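Local coordinates for cytochrome C-type biogenesis protein ccmF (Thermus thermophilus, PDB 6ZMQ), which binds heme b in the membrane and, as a heme lyase, probably takes part in attaching heme to apocytochrome c during cytochrome c maturation, at residues Pro259-Ala273 against Ala370-Thr384. Residues are numbered along the deposited sequence; the frame is centred on the assembly and turned at random.
Sequences PVENASFIPWLLATA and AFFFAGWALVVVLGT. With LMT (dodecyl-beta-D-maltoside), chain D.
Leu-269 sets its branched end between Phe-373 and Trp-376, at the centre of an antiparallel pair of helices, both predicted to span the membrane, that illustrates how mainly apolar packing, with no hydrogen bond across, joins two such spans. The axes of 266-273 and 370-384 come within 8.5 Å at 163°. Followed outward, Leu-269 begins with CB, beside the carbonyl O of Phe-373 and CB of Ala-377. CG, anti to the carbonyl carbon (chi1 -77°), carries both methyls across to the second helix, although the bond from CA to CB does not itself aim there. CD1 lies over the five-membered ring of Trp-376, a CH-pi contact, and also rests on the Ala-377 backbone, 3.6 Å from its N. CD2 reaches the edge of the Phe-373 ring, 3.6 Å from CD1 of that phenylalanine, and leans over the same indole face near CE3. This face also receives the edge of Phe-265 in a T-shaped pair, planes at 88°, with Phe-265 CZ 3.6 Å from Trp-376 CZ2. The dodecyl chain of the maltoside adds its C6 near Trp-376 CZ2 and lays C11 over a face of Trp-268. One helical turn away, Ile-266 fits its CD1 against CG1 of Val-380 and CG2 of Val-381. At the other end Ala-273 and Ala-370 meet through their CB atoms, 3.8 Å apart. There the contact borders the heme site: Phe-373 touches the heme, and Thr-272 lies close to the axial ligand His-276. Thr-272 OG1 bonds to Trp-268 O within its own helix, while its methyl CG2 sits over the Phe-373 ring, 3.5 Å from CZ.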
loop_
_atom_site.group_PDB
_atom_site.type_symbol
_atom_site.label_atom_id
_atom_site.label_comp_id
_atom_site.label_asym_id
_atom_site.label_seq_id
_atom_site.Cartn_x
_atom_site.Cartn_y
_atom_site.Cartn_z
ATOM N N PRO A 259 -8.029 3.109 -13.185
ATOM C CA PRO A 259 -6.991 4.117 -12.851
ATOM C C PRO A 259 -6.875 4.500 -11.377
ATOM O O PRO A 259 -5.904 5.173 -11.009
ATOM C CB PRO A 259 -7.391 5.343 -13.686
ATOM C CG PRO A 259 -8.329 4.868 -14.687
ATOM C CD PRO A 259 -9.000 3.670 -14.152
ATOM N N VAL A 260 -7.825 4.108 -10.532
ATOM C CA VAL A 260 -7.701 4.356 -9.102
ATOM C C VAL A 260 -6.822 3.292 -8.452
ATOM O O VAL A 260 -5.967 3.600 -7.611
ATOM C CB VAL A 260 -9.110 4.409 -8.477
ATOM C CG1 VAL A 260 -9.057 4.475 -6.954
ATOM C CG2 VAL A 260 -9.889 5.580 -9.047
ATOM N N GLU A 261 -6.977 2.035 -8.876
ATOM C CA GLU A 261 -6.435 0.903 -8.130
ATOM C C GLU A 261 -4.968 0.639 -8.430
ATOM O O GLU A 261 -4.167 0.456 -7.505
ATOM C CB GLU A 261 -7.258 -0.347 -8.429
ATOM C CG GLU A 261 -8.614 -0.301 -7.790
ATOM C CD GLU A 261 -8.556 -0.371 -6.289
ATOM O OE1 GLU A 261 -9.515 0.115 -5.664
ATOM O OE2 GLU A 261 -7.617 -0.977 -5.728
ATOM N N ASN A 262 -4.591 0.609 -9.711
ATOM C CA ASN A 262 -3.195 0.363 -10.065
ATOM C C ASN A 262 -2.313 1.577 -9.778
ATOM O O ASN A 262 -1.085 1.467 -9.784
ATOM C CB ASN A 262 -3.108 -0.118 -11.521
ATOM C CG ASN A 262 -3.580 0.916 -12.538
ATOM O OD1 ASN A 262 -4.134 1.969 -12.199
ATOM N ND2 ASN A 262 -3.393 0.590 -13.815
ATOM N N ALA A 263 -2.934 2.740 -9.541
ATOM C CA ALA A 263 -2.241 3.927 -9.048
ATOM C C ALA A 263 -1.682 3.753 -7.638
ATOM O O ALA A 263 -0.883 4.581 -7.198
ATOM C CB ALA A 263 -3.186 5.126 -9.085
ATOM N N SER A 264 -2.169 2.780 -6.873
ATOM C CA SER A 264 -1.488 2.355 -5.656
ATOM C C SER A 264 -0.552 1.177 -5.892
ATOM O O SER A 264 0.025 0.656 -4.933
ATOM C CB SER A 264 -2.503 2.016 -4.562
ATOM O OG SER A 264 -3.583 2.941 -4.577
ATOM N N PHE A 265 -0.405 0.743 -7.142
ATOM C CA PHE A 265 0.560 -0.269 -7.548
ATOM C C PHE A 265 1.864 0.353 -8.043
ATOM O O PHE A 265 2.933 -0.194 -7.761
ATOM C CB PHE A 265 -0.051 -1.162 -8.631
ATOM C CG PHE A 265 0.818 -2.325 -9.054
ATOM C CD1 PHE A 265 1.525 -3.075 -8.117
ATOM C CD2 PHE A 265 0.887 -2.691 -10.394
ATOM C CE1 PHE A 265 2.305 -4.158 -8.514
ATOM C CE2 PHE A 265 1.666 -3.769 -10.802
ATOM C CZ PHE A 265 2.376 -4.504 -9.857
ATOM N N ILE A 266 1.791 1.468 -8.780
ATOM C CA ILE A 266 2.947 2.308 -9.141
ATOM C C ILE A 266 3.865 2.691 -7.968
ATOM O O ILE A 266 5.080 2.483 -8.121
ATOM C CB ILE A 266 2.517 3.568 -9.939
ATOM C CG1 ILE A 266 1.975 3.233 -11.338
ATOM C CG2 ILE A 266 3.648 4.591 -10.118
ATOM C CD1 ILE A 266 0.543 3.635 -11.587
ATOM N N PRO A 267 3.402 3.213 -6.799
ATOM C CA PRO A 267 4.381 3.541 -5.732
ATOM C C PRO A 267 5.052 2.324 -5.119
ATOM O O PRO A 267 6.281 2.338 -4.924
ATOM C CB PRO A 267 3.537 4.282 -4.685
ATOM C CG PRO A 267 2.287 4.612 -5.349
ATOM C CD PRO A 267 2.052 3.523 -6.298
ATOM N N TRP A 268 4.264 1.264 -4.850
ATOM C CA TRP A 268 4.762 0.009 -4.289
ATOM C C TRP A 268 5.854 -0.617 -5.149
ATOM O O TRP A 268 6.791 -1.230 -4.615
ATOM C CB TRP A 268 3.614 -0.997 -4.130
ATOM C CG TRP A 268 4.110 -2.326 -3.606
ATOM C CD1 TRP A 268 4.325 -2.643 -2.304
ATOM C CD2 TRP A 268 4.503 -3.485 -4.371
ATOM N NE1 TRP A 268 4.811 -3.918 -2.205
ATOM C CE2 TRP A 268 4.935 -4.456 -3.455
ATOM C CE3 TRP A 268 4.557 -3.779 -5.738
ATOM C CZ2 TRP A 268 5.389 -5.711 -3.851
ATOM C CZ3 TRP A 268 5.005 -5.031 -6.129
ATOM C CH2 TRP A 268 5.413 -5.978 -5.189
ATOM N N LEU A 269 5.735 -0.494 -6.473
ATOM C CA LEU A 269 6.782 -0.956 -7.379
ATOM C C LEU A 269 8.082 -0.179 -7.165
ATOM O O LEU A 269 9.152 -0.772 -6.963
ATOM C CB LEU A 269 6.298 -0.837 -8.827
ATOM C CG LEU A 269 5.320 -1.913 -9.321
ATOM C CD1 LEU A 269 4.787 -1.581 -10.719
ATOM C CD2 LEU A 269 5.943 -3.287 -9.283
ATOM N N LEU A 270 7.990 1.158 -7.142
ATOM C CA LEU A 270 9.191 1.993 -7.103
ATOM C C LEU A 270 9.852 1.925 -5.735
ATOM O O LEU A 270 11.081 1.791 -5.636
ATOM C CB LEU A 270 8.828 3.430 -7.477
ATOM C CG LEU A 270 8.189 3.576 -8.860
ATOM C CD1 LEU A 270 7.345 4.852 -8.978
ATOM C CD2 LEU A 270 9.235 3.485 -9.964
ATOM N N ALA A 271 9.030 1.902 -4.677
ATOM C CA ALA A 271 9.525 1.683 -3.322
ATOM C C ALA A 271 10.124 0.292 -3.138
ATOM O O ALA A 271 10.915 0.090 -2.214
ATOM C CB ALA A 271 8.412 1.921 -2.302
ATOM N N THR A 272 9.946 -0.567 -4.112
ATOM C CA THR A 272 10.622 -1.872 -4.058
ATOM C C THR A 272 11.942 -1.728 -4.783
ATOM O O THR A 272 12.951 -2.156 -4.273
ATOM C CB THR A 272 9.877 -2.911 -4.866
ATOM O OG1 THR A 272 8.655 -2.856 -4.168
ATOM C CG2 THR A 272 10.440 -4.292 -4.668
ATOM N N ALA A 273 11.937 -1.092 -5.932
ATOM C CA ALA A 273 13.197 -0.923 -6.661
ATOM C C ALA A 273 14.134 -0.091 -5.804
ATOM O O ALA A 273 15.296 -0.398 -5.659
ATOM C CB ALA A 273 12.886 -0.226 -7.940
ATOM N N ALA A 370 15.601 -3.880 -10.411
ATOM C CA ALA A 370 15.062 -2.540 -10.195
ATOM C C ALA A 370 14.657 -1.867 -11.503
ATOM O O ALA A 370 13.672 -1.116 -11.532
ATOM C CB ALA A 370 16.084 -1.682 -9.452
ATOM N N PHE A 371 15.383 -2.145 -12.591
ATOM C CA PHE A 371 14.962 -1.695 -13.914
ATOM C C PHE A 371 13.671 -2.370 -14.354
ATOM O O PHE A 371 12.857 -1.756 -15.048
ATOM C CB PHE A 371 16.057 -1.962 -14.945
ATOM C CG PHE A 371 16.879 -0.759 -15.279
ATOM C CD1 PHE A 371 16.293 0.349 -15.877
ATOM C CD2 PHE A 371 18.245 -0.751 -15.041
ATOM C CE1 PHE A 371 17.054 1.463 -16.204
ATOM C CE2 PHE A 371 19.016 0.355 -15.370
ATOM C CZ PHE A 371 18.419 1.461 -15.951
ATOM N N PHE A 372 13.489 -3.640 -13.986
ATOM C CA PHE A 372 12.256 -4.358 -14.309
ATOM C C PHE A 372 11.066 -3.796 -13.535
ATOM O O PHE A 372 9.964 -3.662 -14.087
ATOM C CB PHE A 372 12.432 -5.847 -14.001
ATOM C CG PHE A 372 12.955 -6.666 -15.158
ATOM C CD1 PHE A 372 13.906 -6.151 -16.034
ATOM C CD2 PHE A 372 12.496 -7.966 -15.354
ATOM C CE1 PHE A 372 14.390 -6.912 -17.084
ATOM C CE2 PHE A 372 12.973 -8.730 -16.403
ATOM C CZ PHE A 372 13.921 -8.200 -17.269
ATOM N N PHE A 373 11.286 -3.441 -12.259
ATOM C CA PHE A 373 10.248 -2.807 -11.443
ATOM C C PHE A 373 9.873 -1.428 -11.990
ATOM O O PHE A 373 8.684 -1.099 -12.129
ATOM C CB PHE A 373 10.729 -2.678 -9.995
ATOM C CG PHE A 373 10.574 -3.928 -9.172
ATOM C CD1 PHE A 373 9.323 -4.462 -8.914
ATOM C CD2 PHE A 373 11.688 -4.552 -8.630
ATOM C CE1 PHE A 373 9.189 -5.601 -8.146
ATOM C CE2 PHE A 373 11.565 -5.699 -7.873
ATOM C CZ PHE A 373 10.318 -6.217 -7.633
ATOM N N ALA A 374 10.889 -0.608 -12.297
ATOM C CA ALA A 374 10.671 0.722 -12.864
ATOM C C ALA A 374 10.046 0.650 -14.248
ATOM O O ALA A 374 9.210 1.489 -14.594
ATOM C CB ALA A 374 11.998 1.485 -12.918
ATOM N N GLY A 375 10.429 -0.353 -15.044
ATOM C CA GLY A 375 9.808 -0.552 -16.341
ATOM C C GLY A 375 8.360 -0.982 -16.242
ATOM O O GLY A 375 7.536 -0.598 -17.068
ATOM N N TRP A 376 8.038 -1.786 -15.228
ATOM C CA TRP A 376 6.655 -2.182 -14.972
ATOM C C TRP A 376 5.792 -0.976 -14.601
ATOM O O TRP A 376 4.693 -0.799 -15.148
ATOM C CB TRP A 376 6.646 -3.249 -13.870
ATOM C CG TRP A 376 5.375 -4.072 -13.719
ATOM C CD1 TRP A 376 4.169 -3.857 -14.319
ATOM C CD2 TRP A 376 5.203 -5.248 -12.902
ATOM N NE1 TRP A 376 3.267 -4.812 -13.921
ATOM C CE2 TRP A 376 3.885 -5.676 -13.052
ATOM C CE3 TRP A 376 6.048 -5.972 -12.058
ATOM C CZ2 TRP A 376 3.400 -6.791 -12.390
ATOM C CZ3 TRP A 376 5.552 -7.075 -11.402
ATOM C CH2 TRP A 376 4.260 -7.469 -11.577
ATOM N N ALA A 377 6.280 -0.139 -13.672
ATOM C CA ALA A 377 5.568 1.087 -13.297
ATOM C C ALA A 377 5.468 2.066 -14.469
ATOM O O ALA A 377 4.448 2.753 -14.638
ATOM C CB ALA A 377 6.258 1.737 -12.094
ATOM N N LEU A 378 6.519 2.120 -15.297
ATOM C CA LEU A 378 6.527 2.914 -16.523
ATOM C C LEU A 378 5.469 2.437 -17.512
ATOM O O LEU A 378 4.785 3.255 -18.133
ATOM C CB LEU A 378 7.918 2.850 -17.164
ATOM C CG LEU A 378 8.219 3.626 -18.451
ATOM C CD1 LEU A 378 7.754 5.084 -18.325
ATOM C CD2 LEU A 378 9.696 3.543 -18.860
ATOM N N VAL A 379 5.315 1.117 -17.670
ATOM C CA VAL A 379 4.320 0.586 -18.604
ATOM C C VAL A 379 2.898 0.783 -18.068
ATOM O O VAL A 379 1.979 1.085 -18.841
ATOM C CB VAL A 379 4.643 -0.890 -18.946
ATOM C CG1 VAL A 379 3.558 -1.546 -19.752
ATOM C CG2 VAL A 379 5.876 -0.957 -19.828
ATOM N N VAL A 380 2.702 0.699 -16.746
ATOM C CA VAL A 380 1.370 0.923 -16.175
ATOM C C VAL A 380 0.960 2.398 -16.299
ATOM O O VAL A 380 -0.184 2.705 -16.672
ATOM C CB VAL A 380 1.330 0.409 -14.717
ATOM C CG1 VAL A 380 0.071 0.834 -13.994
ATOM C CG2 VAL A 380 1.425 -1.113 -14.687
ATOM N N VAL A 381 1.906 3.323 -16.081
ATOM C CA VAL A 381 1.634 4.752 -16.269
ATOM C C VAL A 381 1.430 5.078 -17.753
ATOM O O VAL A 381 0.483 5.786 -18.124
ATOM C CB VAL A 381 2.762 5.593 -15.635
ATOM C CG1 VAL A 381 2.857 6.997 -16.245
ATOM C CG2 VAL A 381 2.588 5.679 -14.115
ATOM N N LEU A 382 2.280 4.512 -18.626
ATOM C CA LEU A 382 2.191 4.742 -20.065
ATOM C C LEU A 382 0.950 4.097 -20.675
ATOM O O LEU A 382 0.525 4.506 -21.754
ATOM C CB LEU A 382 3.471 4.228 -20.744
ATOM C CG LEU A 382 3.880 4.503 -22.203
ATOM C CD1 LEU A 382 5.395 4.595 -22.288
ATOM C CD2 LEU A 382 3.409 3.393 -23.139
ATOM N N GLY A 383 0.384 3.080 -20.023
ATOM C CA GLY A 383 -0.844 2.477 -20.513
ATOM C C GLY A 383 -2.090 3.177 -20.005
ATOM O O GLY A 383 -3.110 3.225 -20.701
ATOM N N THR A 384 -2.048 3.650 -18.748
ATOM C CA THR A 384 -3.159 4.398 -18.150
ATOM C C THR A 384 -3.470 5.678 -18.930
ATOM O O THR A 384 -4.640 5.988 -19.197
ATOM C CB THR A 384 -2.832 4.700 -16.678
ATOM O OG1 THR A 384 -2.993 3.508 -15.897
ATOM C CG2 THR A 384 -3.730 5.792 -16.081
HETATM C C1B LMT D . -12.345 -10.154 -14.399
HETATM C C2B LMT D . -12.513 -10.350 -15.940
HETATM C C3B LMT D . -13.921 -10.872 -16.381
HETATM C C4B LMT D . -14.873 -11.258 -15.216
HETATM C C5B LMT D . -14.829 -10.078 -14.230
HETATM C C6B LMT D . -15.870 -10.278 -13.137
HETATM O O1B LMT D . -11.339 -9.201 -14.141
HETATM O O2B LMT D . -12.244 -9.142 -16.530
HETATM O O3B LMT D . -13.801 -11.877 -17.299
HETATM O "O4'" LMT D . -16.160 -11.438 -15.673
HETATM O O5B LMT D . -13.528 -9.818 -13.673
HETATM O O6B LMT D . -17.123 -10.323 -13.689
HETATM C "C1'" LMT D . -7.207 -9.160 -13.049
HETATM C "C2'" LMT D . -7.548 -9.324 -14.565
HETATM C "C3'" LMT D . -9.037 -8.936 -14.838
HETATM C "C4'" LMT D . -10.016 -9.650 -13.880
HETATM C "C5'" LMT D . -9.540 -9.164 -12.486
HETATM C "C6'" LMT D . -10.449 -9.467 -11.328
HETATM O "O1'" LMT D . -6.073 -9.874 -12.737
HETATM O "O2'" LMT D . -6.754 -8.489 -15.305
HETATM O "O3'" LMT D . -9.369 -9.187 -16.134
HETATM O "O5'" LMT D . -8.252 -9.701 -12.221
HETATM O "O6'" LMT D . -10.356 -10.818 -11.135
HETATM C C1 LMT D . -4.849 -9.154 -12.697
HETATM C C2 LMT D . -4.025 -9.808 -11.621
HETATM C C3 LMT D . -2.546 -9.925 -11.856
HETATM C C4 LMT D . -1.858 -8.664 -11.389
HETATM C C5 LMT D . -0.377 -8.798 -11.590
HETATM C C6 LMT D . 0.452 -8.135 -10.528
HETATM C C7 LMT D . 0.015 -8.563 -9.154
HETATM C C8 LMT D . 1.214 -8.732 -8.286
HETATM C C9 LMT D . 1.080 -8.038 -6.970
HETATM C C10 LMT D . 2.359 -8.232 -6.210
HETATM C C11 LMT D . 2.230 -7.648 -4.844
HETATM C C12 LMT D . 3.009 -8.430 -3.845
#